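Endoglucanase family 5 (Clostridium acetobutylicum ATCC 824, PDB 6PZ7) probably hydrolyses internal beta-linked backbone bonds of cellulose and related plant polysaccharides, as a broad-specificity endoglucanase of glycosyl hydrolase subfamily GH5_4. Local coordinates at residues 223-228 against 282-287; 236-241 against 245-250. All blocks are in the same frame, centred on the assembly; numbering follows the deposited sequence. Where two conformers were deposited one is given.

Interaction 1. Residues 223-228 against 282-287; sequences YAPYSF and ASLAKF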
loop_
_atom_site.group_PDB
_atom_site.type_symbol
_atom_site.label_atom_id
_atom_site.label_comp_id
_atom_site.label_asym_id
_atom_site.label_seq_id
_atom_site.Cartn_x
_atom_site.Cartn_y
_atom_site.Cartn_z
ATOM N N TYR A 223 -3.083 -10.916 -1.131
ATOM C CA TYR A 223 -2.063 -11.917 -0.864
ATOM C C TYR A 223 -2.606 -13.276 -1.291
ATOM O O TYR A 223 -2.911 -14.149 -0.479
ATOM C CB TYR A 223 -1.667 -11.925 0.598
ATOM C CG TYR A 223 -0.960 -10.700 1.120
ATOM C CD1 TYR A 223 0.391 -10.728 1.396
ATOM C CD2 TYR A 223 -1.655 -9.508 1.405
ATOM C CE1 TYR A 223 1.035 -9.642 1.948
ATOM C CE2 TYR A 223 -1.005 -8.407 1.951
ATOM C CZ TYR A 223 0.337 -8.485 2.227
ATOM O OH TYR A 223 1.003 -7.436 2.800
ATOM N N ALA A 224 -2.760 -13.437 -2.562
ATOM C CA ALA A 224 -3.410 -14.622 -3.134
ATOM C C ALA A 224 -2.391 -15.640 -3.643
ATOM O O ALA A 224 -1.312 -15.264 -4.117
ATOM C CB ALA A 224 -4.306 -14.209 -4.307
ATOM N N PRO A 225 -2.739 -16.931 -3.621
ATOM C CA PRO A 225 -3.872 -17.519 -2.892
ATOM C C PRO A 225 -3.546 -17.584 -1.413
ATOM O O PRO A 225 -2.414 -17.914 -1.015
ATOM C CB PRO A 225 -3.991 -18.920 -3.497
ATOM C CG PRO A 225 -2.600 -19.255 -3.968
ATOM C CD PRO A 225 -1.906 -17.950 -4.277
ATOM N N TYR A 226 -4.540 -17.276 -0.585
ATOM C CA TYR A 226 -4.367 -17.137 0.855
ATOM C C TYR A 226 -3.641 -18.314 1.493
ATOM O O TYR A 226 -2.711 -18.141 2.306
ATOM C CB TYR A 226 -5.746 -16.955 1.503
ATOM C CG TYR A 226 -5.715 -16.956 3.015
ATOM C CD1 TYR A 226 -5.953 -18.111 3.724
ATOM C CD2 TYR A 226 -5.415 -15.794 3.718
ATOM C CE1 TYR A 226 -5.922 -18.128 5.119
ATOM C CE2 TYR A 226 -5.365 -15.799 5.118
ATOM C CZ TYR A 226 -5.623 -16.964 5.791
ATOM O OH TYR A 226 -5.592 -16.964 7.180
ATOM N N SER A 227 -4.066 -19.530 1.184
ATOM C CA SER A 227 -3.518 -20.671 1.899
ATOM C C SER A 227 -2.021 -20.825 1.658
ATOM O O SER A 227 -1.266 -21.138 2.587
ATOM C CB SER A 227 -4.277 -21.947 1.509
ATOM O OG SER A 227 -5.619 -21.902 2.000
ATOM N N PHE A 228 -1.582 -20.635 0.426
ATOM C CA PHE A 228 -0.157 -20.689 0.106
ATOM C C PHE A 228 0.581 -19.460 0.640
ATOM O O PHE A 228 1.670 -19.555 1.227
ATOM C CB PHE A 228 0.015 -20.751 -1.410
ATOM C CG PHE A 228 1.452 -20.655 -1.860
ATOM C CD1 PHE A 228 2.008 -19.427 -2.237
ATOM C CD2 PHE A 228 2.253 -21.798 -1.886
ATOM C CE1 PHE A 228 3.309 -19.348 -2.633
ATOM C CE2 PHE A 228 3.563 -21.710 -2.284
ATOM C CZ PHE A 228 4.102 -20.482 -2.646
ATOM N N ALA A 282 8.486 -18.078 -6.330
ATOM C CA ALA A 282 8.886 -17.434 -7.580
ATOM C C ALA A 282 7.918 -17.745 -8.707
ATOM O O ALA A 282 7.602 -16.869 -9.506
ATOM C CB ALA A 282 10.317 -17.843 -7.942
ATOM N N SER A 283 7.441 -18.980 -8.792
ATOM C CA SER A 283 6.438 -19.304 -9.813
ATOM C C SER A 283 5.177 -18.467 -9.636
ATOM O O SER A 283 4.641 -17.902 -10.591
ATOM C CB SER A 283 6.084 -20.784 -9.742
ATOM O OG SER A 283 7.158 -21.635 -10.142
ATOM N N LEU A 284 4.743 -18.297 -8.393
ATOM C CA LEU A 284 3.580 -17.467 -8.099
ATOM C C LEU A 284 3.849 -16.030 -8.493
ATOM O O LEU A 284 3.037 -15.388 -9.167
ATOM C CB LEU A 284 3.197 -17.569 -6.616
ATOM C CG LEU A 284 2.192 -16.519 -6.125
ATOM C CD1 LEU A 284 0.865 -16.603 -6.876
ATOM C CD2 LEU A 284 1.961 -16.720 -4.627
ATOM N N ALA A 285 4.984 -15.476 -8.044
ATOM C CA ALA A 285 5.271 -14.065 -8.314
ATOM C C ALA A 285 5.378 -13.816 -9.806
ATOM O O ALA A 285 4.895 -12.799 -10.308
ATOM C CB ALA A 285 6.555 -13.636 -7.609
ATOM N N LYS A 286 6.024 -14.726 -10.531
ATOM C CA LYS A 286 6.172 -14.526 -11.968
ATOM C C LYS A 286 4.809 -14.399 -12.637
ATOM O O LYS A 286 4.572 -13.488 -13.443
ATOM C CB LYS A 286 6.960 -15.681 -12.572
ATOM C CG LYS A 286 7.215 -15.502 -14.053
ATOM C CD LYS A 286 8.092 -16.644 -14.599
ATOM C CE LYS A 286 8.317 -16.493 -16.102
ATOM N NZ LYS A 286 9.466 -17.316 -16.582
ATOM N N PHE A 287 3.897 -15.334 -12.337
ATOM C CA PHE A 287 2.574 -15.318 -12.951
ATOM C C PHE A 287 1.773 -14.123 -12.470
ATOM O O PHE A 287 1.118 -13.450 -13.278
ATOM C CB PHE A 287 1.826 -16.614 -12.659
ATOM C CG PHE A 287 0.518 -16.709 -13.371
ATOM C CD1 PHE A 287 0.458 -17.108 -14.697
ATOM C CD2 PHE A 287 -0.657 -16.350 -12.744
ATOM C CE1 PHE A 287 -0.752 -17.159 -15.359
ATOM C CE2 PHE A 287 -1.871 -16.412 -13.425
ATOM C CZ PHE A 287 -1.911 -16.801 -14.718
#
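Leu284 carries this contact alone on the helical side, meeting Ala224, Pro225 and Phe228 with its two methyl groups; it supplies 76 of the 135 Å² buried between 223-228 and 282-287. The backbones stay well apart, Ala224 CA and Leu284 CA being 9.0 Å from each other, and the isobutyl group spans the interval. CG stands anti to the backbone N (chi1 167°), which sends it out from the helix toward the loop, and chi2 of 60° then turns CD2 to Phe228 while keeping both methyls by the Ala224-Pro225 peptide. Both reach the Pro225 ring at its CD atom, Leu284 CD1 lying 4.0 Å from Pro225 CD and Leu284 CD2 barely farther. The CD2 branch also goes to the aromatic ring: Leu284 CD2 is 3.6 Å from both CD1 and CE1 of Phe228, approaching that side of the ring obliquely as the two side chains run past one another in opposite directions. The same methyl also rests on the loop backbone, with 3.6 Å between Leu284 CD2 and Ala224 O. A cis peptide bond between Ala224 and Pro225 accounts for this doubled surface, because it sets the carbonyl oxygen and the proline CD on the same side, both facing the leucine. No hydrogen bond crosses the contact, which is apolar packing. One residue further on, Ala285 packs instead on helix 327-334, and Phe287 turns to Lys244 and Leu247 of helix 241-259. In the (beta/alpha)8 barrel, Pro225 is the N-cap of the short helix 226-229. The contact joins the loop after strand 216-221, sixth in the sheet, to helix 278-294, which follows the seventh strand, 265-270, with Trp238 and helix 241-259 packed against both segments.

Interaction 2. Residues 236-241 against 245-250; sequences SHWGGE and DALDGQ
Water 1 is held between the carboxylates of Glu241 and Asp245, giving one hydrogen to each: its oxygen is 2.6 Å from Glu241 OE2 and 2.8 Å from Asp245 OD1. The two acids come within 4.7 Å (Glu241 OE2 to Asp245 OD1), so the bridging water probably eases the repulsion between like charges. The backbones of the same two residues are also joined: Asp245 N donates to Glu241 O over 2.9 Å with an N-H...O angle of 160°. This is a backbone bond from i+4 back to i, in the first turns of helix 241-259, which has Gly240 at its N-cap and is the long helix between the sixth and seventh strands of the TIM barrel. Asp245 has CG on the side of its own backbone N (chi1 -79°), which folds the carboxylate back over the previous turn; Asp245 CG ends 3.2 Å from Glu241 O, a van der Waals approach and not a bond. Gly239 and Gly240, before the helix, both have positive phi, and just ahead of them Trp238 packs on the helix. Gly239 N is hydrogen-bonded to Asp243 OD2, tying the glycine pair to the first turn. On the buried side, Trp238 CZ2 touches Leu247 CD2 at 4.2 Å, the methyl coming obliquely to the indole. Phe287 of helix 278-294 packs on Trp238 as well.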
loop_
_atom_site.group_PDB
_atom_site.type_symbol
_atom_site.label_atom_id
_atom_site.label_comp_id
_atom_site.label_asym_id
_atom_site.label_seq_id
_atom_site.Cartn_x
_atom_site.Cartn_y
_atom_site.Cartn_z
ATOM N N SER A 236 2.639 -25.483 0.856
ATOM C CA SER A 236 3.876 -24.834 0.461
ATOM C C SER A 236 4.157 -24.928 -1.033
ATOM O O SER A 236 5.232 -24.516 -1.474
ATOM C CB SER A 236 5.050 -25.435 1.230
ATOM O OG SER A 236 5.213 -26.785 0.878
ATOM N N HIS A 237 3.200 -25.426 -1.819
ATOM C CA HIS A 237 3.368 -25.579 -3.255
ATOM C C HIS A 237 2.415 -24.705 -4.033
ATOM O O HIS A 237 1.240 -24.574 -3.682
ATOM C CB HIS A 237 3.178 -27.057 -3.658
ATOM C CG HIS A 237 4.227 -27.952 -3.078
ATOM N ND1 HIS A 237 3.951 -28.906 -2.122
ATOM C CD2 HIS A 237 5.566 -27.996 -3.276
ATOM C CE1 HIS A 237 5.068 -29.528 -1.787
ATOM N NE2 HIS A 237 6.064 -29.000 -2.476
ATOM N N TRP A 238 2.937 -24.078 -5.077
ATOM C CA TRP A 238 2.132 -23.305 -6.010
ATOM C C TRP A 238 2.653 -23.608 -7.392
ATOM O O TRP A 238 3.865 -23.541 -7.614
ATOM C CB TRP A 238 2.235 -21.784 -5.744
ATOM C CG TRP A 238 1.203 -20.990 -6.518
ATOM C CD1 TRP A 238 -0.011 -20.593 -6.042
ATOM C CD2 TRP A 238 1.275 -20.534 -7.875
ATOM N NE1 TRP A 238 -0.706 -19.926 -7.019
ATOM C CE2 TRP A 238 0.070 -19.861 -8.149
ATOM C CE3 TRP A 238 2.236 -20.651 -8.895
ATOM C CZ2 TRP A 238 -0.207 -19.317 -9.386
ATOM C CZ3 TRP A 238 1.970 -20.085 -10.120
ATOM C CH2 TRP A 238 0.737 -19.438 -10.361
ATOM N N GLY A 239 1.758 -23.843 -8.323
ATOM C CA GLY A 239 2.095 -24.084 -9.705
ATOM C C GLY A 239 0.992 -24.914 -10.334
ATOM O O GLY A 239 0.285 -25.695 -9.703
ATOM N N GLY A 240 0.875 -24.782 -11.633
ATOM C CA GLY A 240 -0.031 -25.620 -12.380
ATOM C C GLY A 240 -1.307 -24.891 -12.764
ATOM O O GLY A 240 -1.591 -23.757 -12.353
ATOM N N GLU A 241 -2.072 -25.579 -13.574
ATOM C CA GLU A 241 -3.209 -24.948 -14.239
ATOM C C GLU A 241 -4.280 -24.467 -13.261
ATOM O O GLU A 241 -4.858 -23.394 -13.446
ATOM C CB GLU A 241 -3.822 -25.919 -15.262
ATOM C CG GLU A 241 -2.948 -26.156 -16.488
ATOM C CD GLU A 241 -2.529 -24.862 -17.174
ATOM O OE1 GLU A 241 -1.319 -24.504 -17.107
ATOM O OE2 GLU A 241 -3.417 -24.186 -17.754
ATOM N N ASP A 245 -5.414 -20.619 -12.973
ATOM C CA ASP A 245 -6.800 -20.249 -13.239
ATOM C C ASP A 245 -7.398 -19.433 -12.097
ATOM O O ASP A 245 -8.114 -18.459 -12.337
ATOM C CB ASP A 245 -7.630 -21.516 -13.408
ATOM C CG ASP A 245 -7.495 -22.164 -14.748
ATOM O OD1 ASP A 245 -6.797 -21.660 -15.661
ATOM O OD2 ASP A 245 -8.079 -23.275 -14.869
ATOM N N ALA A 246 -7.134 -19.822 -10.857
ATOM C CA ALA A 246 -7.740 -19.103 -9.734
ATOM C C ALA A 246 -7.188 -17.687 -9.643
ATOM O O ALA A 246 -7.930 -16.709 -9.425
ATOM C CB ALA A 246 -7.472 -19.857 -8.430
ATOM N N LEU A 247 -5.868 -17.531 -9.785
ATOM C CA LEU A 247 -5.281 -16.206 -9.678
ATOM C C LEU A 247 -5.683 -15.328 -10.849
ATOM O O LEU A 247 -5.996 -14.145 -10.668
ATOM C CB LEU A 247 -3.758 -16.333 -9.553
ATOM C CG LEU A 247 -3.003 -15.010 -9.422
ATOM C CD1 LEU A 247 -3.508 -14.127 -8.343
ATOM C CD2 LEU A 247 -1.529 -15.294 -9.237
ATOM N N ASP A 248 -5.689 -15.871 -12.050
ATOM C CA ASP A 248 -6.168 -15.110 -13.200
ATOM C C ASP A 248 -7.611 -14.670 -13.008
ATOM O O ASP A 248 -7.983 -13.538 -13.380
ATOM C CB ASP A 248 -6.038 -15.925 -14.491
ATOM C CG ASP A 248 -6.436 -15.135 -15.683
ATOM O OD1 ASP A 248 -5.732 -14.159 -15.989
ATOM O OD2 ASP A 248 -7.458 -15.512 -16.333
ATOM N N GLY A 249 -8.452 -15.531 -12.436
ATOM C CA GLY A 249 -9.827 -15.139 -12.154
ATOM C C GLY A 249 -9.901 -13.945 -11.211
ATOM O O GLY A 249 -10.720 -13.031 -11.401
ATOM N N GLN A 250 -9.065 -13.925 -10.172
ATOM C CA GLN A 250 -9.081 -12.814 -9.229
ATOM C C GLN A 250 -8.608 -11.530 -9.895
ATOM O O GLN A 250 -9.217 -10.463 -9.717
ATOM C CB GLN A 250 -8.206 -13.166 -8.029
ATOM C CG GLN A 250 -8.765 -14.264 -7.131
ATOM C CD GLN A 250 -7.738 -14.793 -6.190
ATOM O OE1 GLN A 250 -6.582 -15.010 -6.558
ATOM N NE2 GLN A 250 -8.136 -15.009 -4.957
HETATM O O HOH W 1 -4.196 -21.876 -16.719
#

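Overall arrangement
Interaction 2 is nested in the chain segment that interaction 1 closes, and their centres are about 7 Å apart. They touch directly at several points: Trp238 CE3 lies 3.5 Å from Leu284 N, Phe228 CE2 lies 3.4 Å from Ser236 O, and Ala224 CB lies 3.3 Å from Gln250 OE1. Trp238, Leu247 and Leu284 thus belong to one apolar cluster, whereas the Glu241-Asp245 pair lies on its exposed side. Both contacts are peripheral, with centres about 18 and 23 Å from that of the chain. One connection inward runs through Tyr223, next to Ala224, whose OH bonds weakly to Gln269 near the end of the seventh strand, probably at the position where GH5 enzymes carry their nucleophilic glutamate.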